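Local coordinates for putative acid phosphatase WZB (Escherichia coli, PDB 2WMY), which probably acts as a low molecular weight protein tyrosine phosphatase, hydrolysing phosphotyrosine on proteins to tyrosine and free phosphate, at residues I38-V43 with K67-T72; E53-V58 with E128-V133; T72-A77 with S97-E102; H112-K117 with E138-R143. The protein carries 1 engineered substitution. One frame throughout, in Å; residues are numbered along the deposited sequence.

Interaction 1: I38-V43 with K67-T72; sequences INSAGV and KGHRGT
The imidazole of His69 meets Ser40 at its edge: Ser40 OG lies near the ring plane, 3.9 Å from His69 CE1, in van der Waals contact. The ring also packs on Pro23 and Arg27 of helix 21-32, and its NE2 is hydrogen-bonded to Asn18 O. Ser40 and its neighbours belong to strand 37-42, the edge strand of the parallel sheet in this α/β phosphatase fold, and the loop carrying His69 to Thr72 runs beside that edge. CG anti to the backbone N (chi1 174°) swings the imidazole of His69 to where CE1 comes beside Ser40 OG. Ser40 OG is engaged by Glu26 and Asn18, so its polar partners lie on the helix 21-32 side and in the loop before it. Farther along the strand the contact becomes backbone-driven. Gly42 N donates to Thr72 O over 2.9 Å, and Gly42 O receives Phe74 N; together they make the bridging pattern of parallel strands, although the loop is not a regular strand. The methyl of Ala41 rests 3.4 Å from Thr72 O. At the strand end, Gly42 lies close to Cys15, the predicted nucleophile. One water bridges the strand and the loop, hydrogen-bonded to Ser40 O at 2.7 Å and to Thr72 OG1 at 2.9 Å.

Interaction 2: E53-V58 with E128-V133; sequences ESAIRV and EAFDSV
Val58 has CG2 anti to its own backbone N and CG1 between N and the carbonyl carbon (chi1 76°), a rotation that lays CG2 3.5 Å from both Phe130 O and Asp131 OD1. Phe130 presents a ring face to helix 53-61. Ser54 CB sits almost over the centre of that face, 3.6 Å from the centroid and 12° off the normal, a CH-pi contact. Val58 CG1 lies at the ring edge, near its plane, while Phe130 CB touches Val58 CB at 4.1 Å. Ala55 CB adds a looser contact with Phe130 CE1 at 4.3 Å. Asp131 OD1 finds its charge partner in Lys61, a turn beyond Val58, so a salt bridge ties the same two helices. An alanine in place of Phe130 is likely to leave Ser54 CB without the ring face beneath it and open a gap beside Ala55. Phe130 also packs on Pro122, the neighbour of the predicted proton donor Asp121, and its side chain lies about 7 Å from those of Asp121 and Arg21. This is helix-to-helix packing, in which the axes of segments 53-58 and 128-133 approach to 9.5 Å and cross at -61°, in the α/β phosphatase fold beside its predicted active site.

Interaction 3: T72-A77 with S97-E102; sequences TKFTSA and SRIAPE
Ser76 and Ala100 press together through small groups: the methyl of Ala100 lies 3.9 Å from both CA and CB of Ser76, and Ser76 CB also rests 3.7 Å from Ile99 O. Beside this pair the Phe74 ring reaches both Ile99 and Ala100. Its CE2 meets Ile99 CG2 at 4.0 Å and its CZ meets Ala100 CB at 4.2 Å, both approaching the ring obliquely. The benzyl group is carried there by a first torsion that sets CG anti to the backbone N (chi1 174°), while in Ile99 the CG2 branch occupies the corresponding anti position and is thereby the one offered to the ring. No hydrogen bond crosses between the segments; the contact is van der Waals packing of the Phe74 ring, the Ala100 methyl and the Ile99 branch, with Ser76 CB against Ile99 O. In the α/β fold of the low molecular weight phosphatases this joins the start of helix 76-79 to the C-terminal end of helix 90-99, with Phe74 also lying on Leu12 and Ile14 of strand 10-15. That strand leads into the CX5R phosphate-binding loop of the family, which runs from Cys15, the predicted nucleophile, to Arg21. Outward from the first shell, Thr75 takes the N-cap position of helix 76-79, its OG1 accepting a hydrogen bond from Leu78 N. Across the contact, Ala100 is where the chain leaves helical geometry. Farther back, Thr72 N donates to Asn18 OD1 in the phosphate-binding loop.

Interaction 4: H112-K117 with E138-R143; sequences HWLDSK and EQASKR
Leu114, Arg143 and Trp113 bury the most surface here. The two methyls of Leu114 are divided between neighbouring helix residues: CD1 packs on Ala140 CB at 3.7 Å, and CD2 lies 3.5 Å from Gln139 CG and over the rim of one face of the Arg143 guanidinium, the face that Gln139 CD also approaches. Arg143 extends straight from CG to NE, with CG anti to its carbonyl carbon (chi1 -58°), which places the guanidinium beside Trp113 O. There NH1 donates to Trp113 O at 2.9 Å with an N-H...O angle of 152°; the oxygen lies in the guanidinium plane, whereas the donor is tilted 27° from the carbonyl plane. Nearer the helix, Trp113 CB touches Arg143 CB at 3.7 Å. A leucine in place of Arg143 would probably deprive Trp113 O of this charged donor and leave Leu114 CD2 without its contacts with the guanidinium and Arg143 CD. Two waters supplement the contact, one linking Trp113 N to Ala140 O, the other Asp115 N to Arg143 NH1, the latter bond weak. The Trp113 indole has His112 CD2 over one face, and farther along the helix it meets Trp144 edge-to-face and Lys147 in a cation-pi contact. This packing belongs to the α/β phosphatase fold, where the loop that follows the edge strand 107-109 is laid against the long C-terminal helix 127-147.

How the interactions relate
From the N terminus, strand 37-42 opens interaction 1, which closes at Thr72 on the loop beyond helix 53-61. Before that, helix 53-61 opens interaction 2, which closes only on helix 127-147, so interactions 1 and 2 cross. Thr72 is shared with interaction 3, which begins where interaction 1 ends, closes at the end of helix 90-99 and falls wholly within the span of interaction 2. Interaction 4 opens after strand 107-109 and closes farther along helix 127-147, crossing interaction 2. Interactions 1 and 3 adjoin at one edge of the sheet, while interactions 2 and 4 fasten a helix and a loop to the C-terminal helix.

Interaction 1: I38-V43 with K67-T72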
# COMPACT_ATOMS: atom_id res chain seq x y z
N ILE A 38 -9.32 -3.14 5.39
CA ILE A 38 -8.14 -2.68 4.66
C ILE A 38 -6.91 -3.51 4.98
O ILE A 38 -6.46 -3.54 6.13
CB ILE A 38 -7.87 -1.19 4.93
CG1 ILE A 38 -9.06 -0.35 4.47
CG2 ILE A 38 -6.60 -0.74 4.22
CD1 ILE A 38 -8.95 1.11 4.79
N ASN A 39 -6.39 -4.19 3.97
CA ASN A 39 -5.20 -5.02 4.12
C ASN A 39 -4.18 -4.78 3.01
O ASN A 39 -4.39 -3.93 2.15
CB ASN A 39 -5.58 -6.49 4.23
CG ASN A 39 -6.24 -6.83 5.56
OD1 ASN A 39 -5.61 -6.69 6.62
ND2 ASN A 39 -7.50 -7.25 5.53
N SER A 40 -3.08 -5.53 3.03
CA SER A 40 -1.97 -5.25 2.14
C SER A 40 -1.19 -6.50 1.79
O SER A 40 -1.19 -7.48 2.53
CB SER A 40 -1.03 -4.24 2.80
OG SER A 40 -0.45 -4.79 3.96
N ALA A 41 -0.51 -6.46 0.65
CA ALA A 41 0.28 -7.60 0.18
C ALA A 41 1.30 -7.14 -0.86
O ALA A 41 1.30 -5.98 -1.27
CB ALA A 41 -0.61 -8.69 -0.39
N GLY A 42 2.18 -8.05 -1.27
CA GLY A 42 3.27 -7.68 -2.15
C GLY A 42 3.50 -8.66 -3.27
O GLY A 42 3.45 -9.87 -3.08
N VAL A 43 3.76 -8.12 -4.46
CA VAL A 43 3.99 -8.98 -5.62
C VAL A 43 5.33 -9.71 -5.51
O VAL A 43 5.57 -10.68 -6.22
CB VAL A 43 3.89 -8.21 -6.94
CG1 VAL A 43 2.48 -7.68 -7.15
CG2 VAL A 43 4.91 -7.07 -6.96
N LYS A 67 2.67 -1.93 14.07
CA LYS A 67 2.85 -3.15 14.85
C LYS A 67 1.85 -4.23 14.49
O LYS A 67 0.69 -3.95 14.19
CB LYS A 67 2.86 -2.84 16.35
CG LYS A 67 4.12 -2.11 16.80
CD LYS A 67 4.04 -1.68 18.26
CE LYS A 67 5.39 -1.19 18.75
NZ LYS A 67 5.51 -1.30 20.23
N GLY A 68 2.31 -5.48 14.51
CA GLY A 68 1.46 -6.61 14.18
C GLY A 68 1.51 -6.98 12.71
O GLY A 68 0.88 -7.95 12.30
N HIS A 69 2.27 -6.22 11.93
CA HIS A 69 2.30 -6.46 10.49
C HIS A 69 3.02 -7.75 10.13
O HIS A 69 3.95 -8.15 10.81
CB HIS A 69 2.96 -5.30 9.75
CG HIS A 69 3.14 -5.58 8.29
ND1 HIS A 69 2.10 -5.49 7.39
CD2 HIS A 69 4.22 -5.98 7.58
CE1 HIS A 69 2.54 -5.80 6.18
NE2 HIS A 69 3.83 -6.10 6.28
N ARG A 70 2.58 -8.37 9.04
CA ARG A 70 3.16 -9.62 8.58
C ARG A 70 3.24 -9.61 7.06
O ARG A 70 2.22 -9.47 6.39
CB ARG A 70 2.29 -10.78 9.07
CG ARG A 70 2.57 -12.11 8.41
CD ARG A 70 1.57 -13.15 8.87
NE ARG A 70 1.54 -13.25 10.33
CZ ARG A 70 2.36 -14.02 11.04
NH1 ARG A 70 2.26 -14.04 12.37
NH2 ARG A 70 3.27 -14.76 10.43
N GLY A 71 4.44 -9.76 6.50
CA GLY A 71 4.59 -9.77 5.06
C GLY A 71 3.71 -10.82 4.41
O GLY A 71 3.72 -11.98 4.83
N THR A 72 2.96 -10.43 3.38
CA THR A 72 1.98 -11.30 2.75
C THR A 72 2.10 -11.27 1.23
O THR A 72 2.24 -10.20 0.63
CB THR A 72 0.55 -10.89 3.12
OG1 THR A 72 0.39 -10.94 4.54
CG2 THR A 72 -0.49 -11.79 2.45
O HOH W 1 0.06 -8.03 4.82

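Interaction 2: E53-V58 with E128-V133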
# COMPACT_ATOMS: atom_id res chain seq x y z
N GLU A 53 12.59 -2.07 9.34
CA GLU A 53 13.02 -1.22 10.45
C GLU A 53 12.91 0.28 10.12
O GLU A 53 12.44 1.07 10.94
CB GLU A 53 14.45 -1.57 10.86
CG GLU A 53 14.90 -0.94 12.16
CD GLU A 53 16.05 -1.70 12.79
OE1 GLU A 53 15.96 -2.95 12.86
OE2 GLU A 53 17.04 -1.06 13.21
N SER A 54 13.35 0.67 8.92
CA SER A 54 13.28 2.07 8.50
C SER A 54 11.82 2.50 8.29
O SER A 54 11.47 3.67 8.52
CB SER A 54 14.10 2.30 7.24
OG SER A 54 15.48 2.15 7.51
N ALA A 55 10.98 1.57 7.87
CA ALA A 55 9.55 1.85 7.71
C ALA A 55 8.92 2.13 9.06
O ALA A 55 8.11 3.04 9.20
CB ALA A 55 8.85 0.69 7.03
N ILE A 56 9.28 1.32 10.06
CA ILE A 56 8.82 1.53 11.43
C ILE A 56 9.34 2.84 12.02
O ILE A 56 8.63 3.52 12.75
CB ILE A 56 9.21 0.35 12.35
CG1 ILE A 56 8.57 -0.94 11.85
CG2 ILE A 56 8.79 0.63 13.79
CD1 ILE A 56 9.05 -2.17 12.55
N ARG A 57 10.59 3.18 11.72
CA ARG A 57 11.15 4.46 12.17
C ARG A 57 10.34 5.65 11.67
O ARG A 57 9.87 6.47 12.46
CB ARG A 57 12.61 4.62 11.73
CG ARG A 57 13.63 4.33 12.81
CD ARG A 57 14.93 5.08 12.58
NE ARG A 57 15.44 4.88 11.22
CZ ARG A 57 16.03 3.76 10.80
NH1 ARG A 57 16.18 2.74 11.63
NH2 ARG A 57 16.45 3.67 9.55
N VAL A 58 10.18 5.75 10.35
CA VAL A 58 9.48 6.90 9.79
C VAL A 58 8.04 6.93 10.24
O VAL A 58 7.47 8.00 10.44
CB VAL A 58 9.58 6.98 8.25
CG1 VAL A 58 8.66 5.96 7.56
CG2 VAL A 58 9.25 8.41 7.79
N GLU A 128 15.86 9.84 4.84
CA GLU A 128 15.20 10.97 4.20
C GLU A 128 14.37 10.50 3.00
O GLU A 128 13.38 11.13 2.67
CB GLU A 128 16.17 12.10 3.81
CG GLU A 128 17.07 11.82 2.62
CD GLU A 128 18.44 11.33 3.04
OE1 GLU A 128 18.62 10.98 4.23
OE2 GLU A 128 19.35 11.30 2.18
N ALA A 129 14.78 9.41 2.37
CA ALA A 129 13.97 8.80 1.31
C ALA A 129 12.68 8.24 1.91
O ALA A 129 11.62 8.29 1.29
CB ALA A 129 14.71 7.67 0.59
N PHE A 130 12.80 7.71 3.13
CA PHE A 130 11.64 7.22 3.85
C PHE A 130 10.72 8.35 4.32
O PHE A 130 9.50 8.23 4.27
CB PHE A 130 12.07 6.33 5.03
CG PHE A 130 12.32 4.91 4.64
CD1 PHE A 130 11.32 3.96 4.76
CD2 PHE A 130 13.54 4.52 4.13
CE1 PHE A 130 11.54 2.65 4.38
CE2 PHE A 130 13.78 3.21 3.75
CZ PHE A 130 12.78 2.27 3.88
N ASP A 131 11.30 9.47 4.77
CA ASP A 131 10.51 10.65 5.09
C ASP A 131 9.69 11.06 3.87
O ASP A 131 8.51 11.37 3.96
CB ASP A 131 11.42 11.81 5.48
CG ASP A 131 12.06 11.60 6.83
OD1 ASP A 131 11.36 11.16 7.76
OD2 ASP A 131 13.27 11.90 6.98
N SER A 132 10.36 11.04 2.72
CA SER A 132 9.77 11.47 1.47
C SER A 132 8.65 10.52 1.04
O SER A 132 7.54 10.95 0.77
CB SER A 132 10.86 11.58 0.39
OG SER A 132 10.30 11.78 -0.89
N VAL A 133 8.93 9.22 1.03
CA VAL A 133 7.89 8.24 0.71
C VAL A 133 6.71 8.29 1.69
O VAL A 133 5.56 8.20 1.27
CB VAL A 133 8.47 6.81 0.62
CG1 VAL A 133 7.35 5.80 0.41
CG2 VAL A 133 9.48 6.73 -0.51

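Interaction 3: T72-A77 with S97-E102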
# COMPACT_ATOMS: atom_id res chain seq x y z
N THR A 72 2.96 -10.43 3.38
CA THR A 72 1.98 -11.30 2.75
C THR A 72 2.10 -11.27 1.23
O THR A 72 2.24 -10.20 0.63
CB THR A 72 0.55 -10.89 3.12
OG1 THR A 72 0.39 -10.94 4.54
CG2 THR A 72 -0.49 -11.79 2.45
N LYS A 73 2.05 -12.44 0.61
CA LYS A 73 2.20 -12.57 -0.83
C LYS A 73 0.90 -12.24 -1.54
O LYS A 73 -0.16 -12.74 -1.16
CB LYS A 73 2.62 -14.00 -1.19
CG LYS A 73 2.74 -14.26 -2.68
CD LYS A 73 3.87 -13.45 -3.30
CE LYS A 73 4.12 -13.86 -4.74
NZ LYS A 73 4.70 -15.23 -4.85
N PHE A 74 0.97 -11.38 -2.56
CA PHE A 74 -0.20 -11.10 -3.39
C PHE A 74 -0.52 -12.26 -4.34
O PHE A 74 0.37 -12.81 -5.00
CB PHE A 74 -0.01 -9.83 -4.22
CG PHE A 74 -1.13 -9.58 -5.19
CD1 PHE A 74 -2.27 -8.91 -4.79
CD2 PHE A 74 -1.05 -10.03 -6.50
CE1 PHE A 74 -3.32 -8.69 -5.68
CE2 PHE A 74 -2.09 -9.81 -7.39
CZ PHE A 74 -3.22 -9.13 -6.98
N THR A 75 -1.80 -12.62 -4.42
CA THR A 75 -2.26 -13.69 -5.30
C THR A 75 -3.60 -13.32 -5.91
O THR A 75 -4.32 -12.48 -5.38
CB THR A 75 -2.44 -15.03 -4.55
OG1 THR A 75 -3.54 -14.92 -3.64
CG2 THR A 75 -1.15 -15.43 -3.79
N SER A 76 -3.96 -13.96 -7.02
CA SER A 76 -5.26 -13.72 -7.63
C SER A 76 -6.38 -14.07 -6.66
O SER A 76 -7.40 -13.39 -6.61
CB SER A 76 -5.42 -14.53 -8.92
OG SER A 76 -5.52 -15.91 -8.61
N ALA A 77 -6.18 -15.12 -5.87
CA ALA A 77 -7.19 -15.58 -4.93
C ALA A 77 -7.47 -14.53 -3.86
O ALA A 77 -8.61 -14.30 -3.49
CB ALA A 77 -6.77 -16.90 -4.29
N SER A 97 -2.06 -7.43 -14.03
CA SER A 97 -2.65 -7.98 -15.25
C SER A 97 -2.16 -9.40 -15.49
O SER A 97 -2.91 -10.27 -15.92
CB SER A 97 -2.33 -7.10 -16.46
OG SER A 97 -2.96 -5.84 -16.36
N ARG A 98 -0.88 -9.61 -15.21
CA ARG A 98 -0.21 -10.88 -15.47
C ARG A 98 -0.60 -11.95 -14.44
O ARG A 98 -0.77 -13.11 -14.78
CB ARG A 98 1.31 -10.67 -15.46
CG ARG A 98 2.14 -11.89 -15.77
CD ARG A 98 3.62 -11.55 -15.70
NE ARG A 98 4.47 -12.72 -15.86
CZ ARG A 98 5.80 -12.70 -15.72
NH1 ARG A 98 6.42 -11.57 -15.43
NH2 ARG A 98 6.50 -13.82 -15.88
N ILE A 99 -0.74 -11.53 -13.19
CA ILE A 99 -1.06 -12.46 -12.10
C ILE A 99 -2.56 -12.61 -11.87
O ILE A 99 -3.05 -13.70 -11.61
CB ILE A 99 -0.41 -12.01 -10.77
CG1 ILE A 99 1.12 -12.00 -10.90
CG2 ILE A 99 -0.84 -12.93 -9.64
CD1 ILE A 99 1.84 -11.26 -9.78
N ALA A 100 -3.28 -11.49 -11.95
CA ALA A 100 -4.72 -11.49 -11.69
C ALA A 100 -5.46 -10.67 -12.75
O ALA A 100 -5.87 -9.53 -12.49
CB ALA A 100 -5.00 -10.95 -10.30
N PRO A 101 -5.63 -11.25 -13.94
CA PRO A 101 -6.27 -10.55 -15.05
C PRO A 101 -7.65 -10.03 -14.65
O PRO A 101 -8.04 -8.95 -15.11
CB PRO A 101 -6.41 -11.64 -16.12
CG PRO A 101 -5.37 -12.63 -15.79
CD PRO A 101 -5.25 -12.63 -14.30
N GLU A 102 -8.37 -10.77 -13.82
CA GLU A 102 -9.74 -10.40 -13.49
C GLU A 102 -9.80 -9.29 -12.44
O GLU A 102 -10.88 -8.79 -12.13
CB GLU A 102 -10.57 -11.60 -13.02
CG GLU A 102 -11.33 -12.32 -14.13
CD GLU A 102 -10.81 -13.72 -14.40
OE1 GLU A 102 -9.76 -14.09 -13.84
OE2 GLU A 102 -11.47 -14.46 -15.18

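Interaction 4: H112-K117 with E138-R143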
# COMPACT_ATOMS: atom_id res chain seq x y z
N HIS A 112 -2.84 7.84 -7.27
CA HIS A 112 -3.60 8.24 -8.45
C HIS A 112 -3.95 9.72 -8.43
O HIS A 112 -3.93 10.38 -9.46
CB HIS A 112 -4.88 7.42 -8.61
CG HIS A 112 -5.73 7.86 -9.76
ND1 HIS A 112 -5.56 7.36 -11.04
CD2 HIS A 112 -6.73 8.78 -9.84
CE1 HIS A 112 -6.43 7.94 -11.85
NE2 HIS A 112 -7.15 8.81 -11.15
N TRP A 113 -4.26 10.23 -7.24
CA TRP A 113 -4.74 11.59 -7.08
C TRP A 113 -3.64 12.63 -6.89
O TRP A 113 -3.92 13.81 -6.71
CB TRP A 113 -5.74 11.64 -5.92
CG TRP A 113 -6.86 10.68 -6.14
CD1 TRP A 113 -7.13 9.55 -5.42
CD2 TRP A 113 -7.85 10.74 -7.17
NE1 TRP A 113 -8.23 8.91 -5.94
CE2 TRP A 113 -8.69 9.62 -7.01
CE3 TRP A 113 -8.11 11.64 -8.21
CZ2 TRP A 113 -9.78 9.38 -7.85
CZ3 TRP A 113 -9.19 11.39 -9.05
CH2 TRP A 113 -10.01 10.27 -8.87
N LEU A 114 -2.39 12.19 -6.94
CA LEU A 114 -1.24 13.08 -6.83
C LEU A 114 -0.76 13.51 -8.22
O LEU A 114 -0.95 12.78 -9.19
CB LEU A 114 -0.10 12.40 -6.06
CG LEU A 114 -0.46 11.93 -4.66
CD1 LEU A 114 0.76 11.35 -3.95
CD2 LEU A 114 -1.06 13.08 -3.86
N ASP A 115 -0.14 14.68 -8.30
CA ASP A 115 0.36 15.19 -9.58
C ASP A 115 1.28 14.17 -10.23
O ASP A 115 1.09 13.79 -11.38
CB ASP A 115 1.08 16.53 -9.39
CG ASP A 115 0.10 17.69 -9.18
OD1 ASP A 115 -1.07 17.57 -9.59
OD2 ASP A 115 0.52 18.71 -8.59
N SER A 116 2.30 13.74 -9.49
CA SER A 116 3.06 12.56 -9.87
C SER A 116 2.47 11.37 -9.11
O SER A 116 2.28 11.44 -7.90
CB SER A 116 4.54 12.74 -9.55
OG SER A 116 5.28 11.62 -10.00
N LYS A 117 2.18 10.29 -9.82
CA LYS A 117 1.34 9.23 -9.27
C LYS A 117 2.09 8.05 -8.65
O LYS A 117 1.54 7.30 -7.86
CB LYS A 117 0.36 8.71 -10.32
CG LYS A 117 -0.44 9.80 -11.00
CD LYS A 117 -1.64 9.24 -11.74
CE LYS A 117 -2.28 10.31 -12.61
NZ LYS A 117 -2.16 11.67 -11.99
N GLU A 138 1.06 9.61 2.65
CA GLU A 138 0.12 10.30 3.52
C GLU A 138 -0.79 11.20 2.70
O GLU A 138 -2.00 11.21 2.89
CB GLU A 138 0.86 11.10 4.60
CG GLU A 138 -0.05 11.89 5.51
CD GLU A 138 0.64 12.37 6.77
OE1 GLU A 138 1.78 12.90 6.67
OE2 GLU A 138 0.05 12.22 7.85
N GLN A 139 -0.19 11.96 1.79
CA GLN A 139 -0.93 12.86 0.92
C GLN A 139 -1.85 12.06 -0.02
O GLN A 139 -3.00 12.43 -0.23
CB GLN A 139 0.03 13.74 0.10
CG GLN A 139 -0.65 14.73 -0.83
CD GLN A 139 0.33 15.64 -1.54
OE1 GLN A 139 1.28 15.18 -2.18
NE2 GLN A 139 0.10 16.94 -1.45
N ALA A 140 -1.34 10.97 -0.57
CA ALA A 140 -2.14 10.11 -1.44
C ALA A 140 -3.33 9.50 -0.68
O ALA A 140 -4.44 9.39 -1.23
CB ALA A 140 -1.28 9.01 -2.03
N SER A 141 -3.09 9.11 0.57
CA SER A 141 -4.12 8.52 1.43
C SER A 141 -5.25 9.49 1.77
O SER A 141 -6.42 9.11 1.74
CB SER A 141 -3.51 8.01 2.74
OG SER A 141 -2.63 6.94 2.50
N LYS A 142 -4.90 10.72 2.11
CA LYS A 142 -5.91 11.73 2.41
C LYS A 142 -6.83 11.92 1.21
O LYS A 142 -8.04 12.00 1.35
CB LYS A 142 -5.27 13.06 2.82
CG LYS A 142 -4.59 13.04 4.18
CD LYS A 142 -3.79 14.32 4.44
CE LYS A 142 -2.97 14.21 5.72
NZ LYS A 142 -1.96 15.31 5.86
N ARG A 143 -6.24 11.97 0.02
CA ARG A 143 -7.04 12.19 -1.18
C ARG A 143 -7.89 10.98 -1.56
O ARG A 143 -9.02 11.15 -2.00
CB ARG A 143 -6.15 12.64 -2.34
CG ARG A 143 -5.38 13.91 -2.01
CD ARG A 143 -4.56 14.42 -3.19
NE ARG A 143 -3.94 15.70 -2.86
CZ ARG A 143 -3.28 16.46 -3.73
NH1 ARG A 143 -3.14 16.07 -4.99
NH2 ARG A 143 -2.76 17.61 -3.34
O HOH W 2 -3.86 9.14 -4.38
O HOH W 3 -0.45 16.68 -6.02